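Local coordinates for hypothetical protein AF2198 (Archaeoglobus fulgidus, PDB 1OI0) that binds a zinc ion through its JAB1/MPN domain and probably acts as a metallopeptidase, at residues K12-A17 / D38-L43; S85-F90 / H94-Y99. One frame throughout, in Å; residues are numbered along the deposited sequence.

Contact 1. Residues K12-A17 / D38-L43; sequences KTILEA and DELIFL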
# COMPACT_ATOMS: atom_id res chain seq x y z
N LYS A 12 -0.71 -4.30 -9.54
CA LYS A 12 -0.52 -3.67 -10.83
C LYS A 12 -1.23 -2.32 -10.84
O LYS A 12 -0.68 -1.32 -11.29
CB LYS A 12 -1.08 -4.55 -11.95
CG LYS A 12 -0.88 -3.97 -13.34
CD LYS A 12 -1.47 -4.86 -14.42
CE LYS A 12 -1.24 -4.25 -15.80
NZ LYS A 12 -1.88 -5.06 -16.88
N THR A 13 -2.46 -2.30 -10.32
CA THR A 13 -3.24 -1.07 -10.25
C THR A 13 -2.50 -0.02 -9.42
O THR A 13 -2.40 1.14 -9.81
CB THR A 13 -4.62 -1.33 -9.62
OG1 THR A 13 -5.35 -2.25 -10.44
CG2 THR A 13 -5.41 -0.04 -9.48
N ILE A 14 -1.98 -0.45 -8.28
CA ILE A 14 -1.26 0.45 -7.39
C ILE A 14 -0.01 1.03 -8.05
O ILE A 14 0.21 2.24 -8.04
CB ILE A 14 -0.86 -0.26 -6.08
CG1 ILE A 14 -2.11 -0.52 -5.23
CG2 ILE A 14 0.14 0.58 -5.30
CD1 ILE A 14 -1.89 -1.47 -4.06
N LEU A 15 0.81 0.16 -8.63
CA LEU A 15 2.04 0.60 -9.28
C LEU A 15 1.78 1.53 -10.46
O LEU A 15 2.55 2.45 -10.71
CB LEU A 15 2.86 -0.61 -9.72
CG LEU A 15 3.42 -1.40 -8.53
CD1 LEU A 15 4.01 -2.70 -9.02
CD2 LEU A 15 4.47 -0.58 -7.80
N GLU A 16 0.69 1.28 -11.19
CA GLU A 16 0.36 2.13 -12.33
C GLU A 16 -0.17 3.48 -11.85
O GLU A 16 0.04 4.51 -12.49
CB GLU A 16 -0.67 1.43 -13.22
CG GLU A 16 -0.17 0.11 -13.79
CD GLU A 16 -1.17 -0.53 -14.74
OE1 GLU A 16 -2.36 -0.62 -14.38
OE2 GLU A 16 -0.76 -0.97 -15.83
N ALA A 17 -0.85 3.47 -10.70
CA ALA A 17 -1.39 4.69 -10.13
C ALA A 17 -0.24 5.55 -9.62
O ALA A 17 -0.28 6.78 -9.72
CB ALA A 17 -2.34 4.36 -8.98
N ASP A 38 -7.83 -6.50 -2.47
CA ASP A 38 -8.11 -6.51 -3.90
C ASP A 38 -8.92 -5.30 -4.36
O ASP A 38 -9.39 -5.26 -5.50
CB ASP A 38 -8.84 -7.79 -4.29
CG ASP A 38 -10.08 -8.03 -3.46
OD1 ASP A 38 -10.90 -7.10 -3.33
OD2 ASP A 38 -10.24 -9.16 -2.95
N GLU A 39 -9.08 -4.33 -3.47
CA GLU A 39 -9.84 -3.13 -3.77
C GLU A 39 -9.14 -1.91 -3.18
O GLU A 39 -8.34 -2.04 -2.25
CB GLU A 39 -11.25 -3.23 -3.18
CG GLU A 39 -12.13 -4.28 -3.83
CD GLU A 39 -12.68 -3.84 -5.17
OE1 GLU A 39 -11.87 -3.53 -6.08
OE2 GLU A 39 -13.92 -3.79 -5.32
N LEU A 40 -9.43 -0.74 -3.73
CA LEU A 40 -8.83 0.49 -3.24
C LEU A 40 -9.87 1.56 -2.98
O LEU A 40 -10.81 1.73 -3.75
CB LEU A 40 -7.82 1.05 -4.25
CG LEU A 40 -6.50 0.30 -4.49
CD1 LEU A 40 -5.69 1.05 -5.53
CD2 LEU A 40 -5.73 0.18 -3.19
N ILE A 41 -9.68 2.28 -1.88
CA ILE A 41 -10.55 3.40 -1.53
C ILE A 41 -9.66 4.57 -1.91
O ILE A 41 -8.71 4.90 -1.19
CB ILE A 41 -10.85 3.45 -0.02
CG1 ILE A 41 -11.64 2.20 0.40
CG2 ILE A 41 -11.64 4.71 0.31
CD1 ILE A 41 -11.94 2.12 1.88
N PHE A 42 -9.94 5.20 -3.04
CA PHE A 42 -9.12 6.31 -3.49
C PHE A 42 -9.25 7.56 -2.63
O PHE A 42 -10.32 7.88 -2.12
CB PHE A 42 -9.43 6.63 -4.95
CG PHE A 42 -9.11 5.49 -5.88
CD1 PHE A 42 -9.99 4.43 -6.04
CD2 PHE A 42 -7.90 5.47 -6.57
CE1 PHE A 42 -9.66 3.35 -6.86
CE2 PHE A 42 -7.56 4.40 -7.39
CZ PHE A 42 -8.45 3.34 -7.54
N LEU A 43 -8.13 8.26 -2.47
CA LEU A 43 -8.07 9.47 -1.68
C LEU A 43 -7.57 10.65 -2.52
O LEU A 43 -6.72 10.48 -3.40
CB LEU A 43 -7.14 9.26 -0.48
CG LEU A 43 -7.58 8.16 0.49
CD1 LEU A 43 -6.51 7.97 1.56
CD2 LEU A 43 -8.92 8.54 1.12
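In the helix-on-sheet layer of the JAB1/MPN fold, Thr13 and Ile14 of helix 8-21 receive the side chain of Leu40 from strand 36-42. The meeting is small and wholly apolar, burying 139 Å² in total, and one methyl group, Leu40 CD1, makes both of its close contacts. Leu40 CD1 lies 3.9 Å from Ile14 CG1, and the same methyl comes within 4.1 Å of Thr13 CG2. Leu40 can reach this far because CD1 continues the chain in extended form, anti to CA (chi2 180°), which sends that branch outward from the strand to the helix surface. It meets Ile14 at a slant, on the methylene CG1 of the longer branch, whereas it runs past Thr13 in the opposite direction, one methyl beside the other. The two ends of Thr13 are divided between different tasks. With chi1 at -63°, OG1 sits beside the backbone N and hydrogen-bonds to Gly9 O one turn back in the helix, while CG2 is left to face the strand. The hydroxyl is thereby satisfied within its own helix, and the threonine offers Leu40 only carbon. Behind the leucine, its CB lies 3.9 Å above the plane of the Phe42 ring, displaced toward the rim, so the base of the side chain is flanked from within its own strand. The backbones stay well apart, with Ile14 CA and Leu40 CA separated by 8.6 Å. At the start of the segment 38-43, a classic beta bulge sets Asp38 and Glu39 together opposite Ser31 of strand 27-32. Beyond it, Leu40 also touches Leu30 of that strand. Ile14 and Leu40 both rest on Val69 of strand 64-72, and Ile14 extends the helix-sheet interface to Val97 of strand 93-98.

Contact 2. Residues S85-F90 / H94-Y99; sequences SLFTRF and HIIVCY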
# COMPACT_ATOMS: atom_id res chain seq x y z
N SER A 85 3.85 7.35 11.91
CA SER A 85 2.72 7.99 12.57
C SER A 85 1.43 7.77 11.79
O SER A 85 0.34 7.75 12.36
CB SER A 85 2.98 9.50 12.76
OG SER A 85 2.99 10.19 11.53
N LEU A 86 1.55 7.60 10.47
CA LEU A 86 0.40 7.35 9.62
C LEU A 86 -0.07 5.91 9.85
O LEU A 86 -1.26 5.64 10.02
CB LEU A 86 0.77 7.52 8.14
CG LEU A 86 -0.28 7.00 7.14
CD1 LEU A 86 -1.54 7.86 7.21
CD2 LEU A 86 0.29 7.01 5.73
N PHE A 87 0.89 4.98 9.89
CA PHE A 87 0.59 3.57 10.08
C PHE A 87 -0.16 3.28 11.38
O PHE A 87 -1.04 2.42 11.42
CB PHE A 87 1.89 2.75 10.06
CG PHE A 87 2.65 2.84 8.76
CD1 PHE A 87 2.13 3.52 7.66
CD2 PHE A 87 3.88 2.20 8.63
CE1 PHE A 87 2.82 3.58 6.46
CE2 PHE A 87 4.59 2.26 7.42
CZ PHE A 87 4.05 2.95 6.34
N THR A 88 0.19 4.00 12.44
CA THR A 88 -0.43 3.78 13.75
C THR A 88 -1.86 4.31 13.91
O THR A 88 -2.59 3.85 14.78
CB THR A 88 0.41 4.41 14.87
OG1 THR A 88 0.43 5.83 14.72
CG2 THR A 88 1.83 3.88 14.83
N ARG A 89 -2.25 5.27 13.08
CA ARG A 89 -3.58 5.86 13.19
C ARG A 89 -4.74 4.91 12.91
O ARG A 89 -5.78 4.98 13.58
CB ARG A 89 -3.69 7.08 12.27
CG ARG A 89 -2.81 8.24 12.69
CD ARG A 89 -3.11 9.45 11.83
NE ARG A 89 -2.14 10.53 12.03
CZ ARG A 89 -2.27 11.51 12.92
NH1 ARG A 89 -3.32 11.57 13.73
NH2 ARG A 89 -1.33 12.43 12.99
N PHE A 90 -4.57 4.03 11.94
CA PHE A 90 -5.61 3.07 11.60
C PHE A 90 -5.09 2.06 10.59
O PHE A 90 -4.14 2.34 9.86
CB PHE A 90 -6.84 3.79 11.03
CG PHE A 90 -6.60 4.42 9.68
CD1 PHE A 90 -6.76 3.68 8.51
CD2 PHE A 90 -6.17 5.74 9.58
CE1 PHE A 90 -6.51 4.25 7.27
CE2 PHE A 90 -5.92 6.32 8.34
CZ PHE A 90 -6.08 5.57 7.19
N HIS A 94 0.28 -1.62 5.82
CA HIS A 94 0.60 -0.42 5.07
C HIS A 94 1.69 -0.67 4.04
O HIS A 94 2.81 -1.04 4.37
CB HIS A 94 1.01 0.70 6.03
CG HIS A 94 -0.04 1.02 7.04
ND1 HIS A 94 -0.14 0.37 8.25
CD2 HIS A 94 -1.08 1.89 6.99
CE1 HIS A 94 -1.20 0.81 8.90
NE2 HIS A 94 -1.79 1.73 8.16
N ILE A 95 1.34 -0.46 2.77
CA ILE A 95 2.27 -0.67 1.68
C ILE A 95 2.90 0.62 1.19
O ILE A 95 2.26 1.67 1.16
CB ILE A 95 1.55 -1.33 0.47
CG1 ILE A 95 1.03 -2.71 0.87
CG2 ILE A 95 2.50 -1.40 -0.73
CD1 ILE A 95 0.16 -3.35 -0.20
N ILE A 96 4.18 0.54 0.85
CA ILE A 96 4.88 1.69 0.28
C ILE A 96 5.44 1.20 -1.05
O ILE A 96 6.09 0.15 -1.11
CB ILE A 96 6.07 2.17 1.14
CG1 ILE A 96 5.58 2.73 2.47
CG2 ILE A 96 6.86 3.25 0.38
CD1 ILE A 96 6.69 3.27 3.35
N VAL A 97 5.17 1.94 -2.12
CA VAL A 97 5.71 1.59 -3.43
C VAL A 97 6.66 2.74 -3.72
O VAL A 97 6.45 3.85 -3.24
CB VAL A 97 4.61 1.47 -4.52
CG1 VAL A 97 3.62 0.39 -4.12
CG2 VAL A 97 3.91 2.79 -4.72
N CYS A 98 7.69 2.49 -4.51
CA CYS A 98 8.67 3.53 -4.78
C CYS A 98 9.17 3.51 -6.22
O CYS A 98 9.04 2.51 -6.92
CB CYS A 98 9.85 3.35 -3.82
SG CYS A 98 10.43 1.61 -3.78
N TYR A 99 9.74 4.63 -6.64
CA TYR A 99 10.29 4.77 -7.98
C TYR A 99 11.32 3.64 -8.16
O TYR A 99 12.04 3.31 -7.22
CB TYR A 99 10.99 6.12 -8.10
CG TYR A 99 11.52 6.42 -9.47
CD1 TYR A 99 10.67 6.87 -10.48
CD2 TYR A 99 12.87 6.21 -9.78
CE1 TYR A 99 11.14 7.10 -11.76
CE2 TYR A 99 13.35 6.44 -11.06
CZ TYR A 99 12.48 6.88 -12.05
OH TYR A 99 12.94 7.08 -13.33
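Phe87 and His94 lie almost flat against each other, their ring planes inclined by 12°, but the rings are slid so far apart that they barely overlap. One face of each ring is met chiefly by an aliphatic carbon of the partner: His94 CB lies over the Phe87 ring, 3.5 Å from its centroid, and Phe87 CA sits over the centre of the imidazole, 3.6 Å from that centroid, two reciprocal CH-pi contacts. In both residues CG stands beside the backbone N (chi1 -61° in Phe87, -58° in His94), and the side chains pass in opposite directions. This brings the imidazole to the turn that follows the helix, where His94 NE2 donates a hydrogen bond of 3.0 Å to Phe90 O. This carbonyl oxygen lies in the imidazole plane, so the bond and the CH-pi contact over the ring face together probably hold the imidazole's rotation. His94 ND1 is buried without a polar partner. A leucine in place of His94 would probably leave Phe90 O without the NE2 donor and Phe87 CA without the flat ring face it rests on. At the far edge of Phe87, CZ meets Ile96 CD1 at 4.0 Å, the two side chains crossing nearly at right angles. Ile96 also touches His70, a zinc ligand, and its side chain is about 5 Å from the zinc ion at nearest atoms. The arrangement belongs to a beta-alpha-beta unit, in which helix 81-89 links the neighbouring parallel strands 64-72 and 93-98 and packs on one face of the sheet.

In the fold
From the N terminus, helix 8-21 leads into the antiparallel strands 27-32 and 36-42, and contact 1 closes this first loop, with 20 residues between its segments. The chain then passes through strand 64-72, which carries the zinc ligands His70 and His72, into helix 81-89, which carries the third, Asp83, and then back into strand 93-98, where contact 2 spans just three residues. The contacts follow in series, neither nesting nor crossing. They meet at the central sheet: Val97 of strand 93-98 packs against helix 8-21, its CG1 3.7 Å from Ile14 CG2, while Ile96 of that strand touches Phe87 of helix 81-89. The two helices thus cover opposite faces of the sheet, with the zinc site near contact 2.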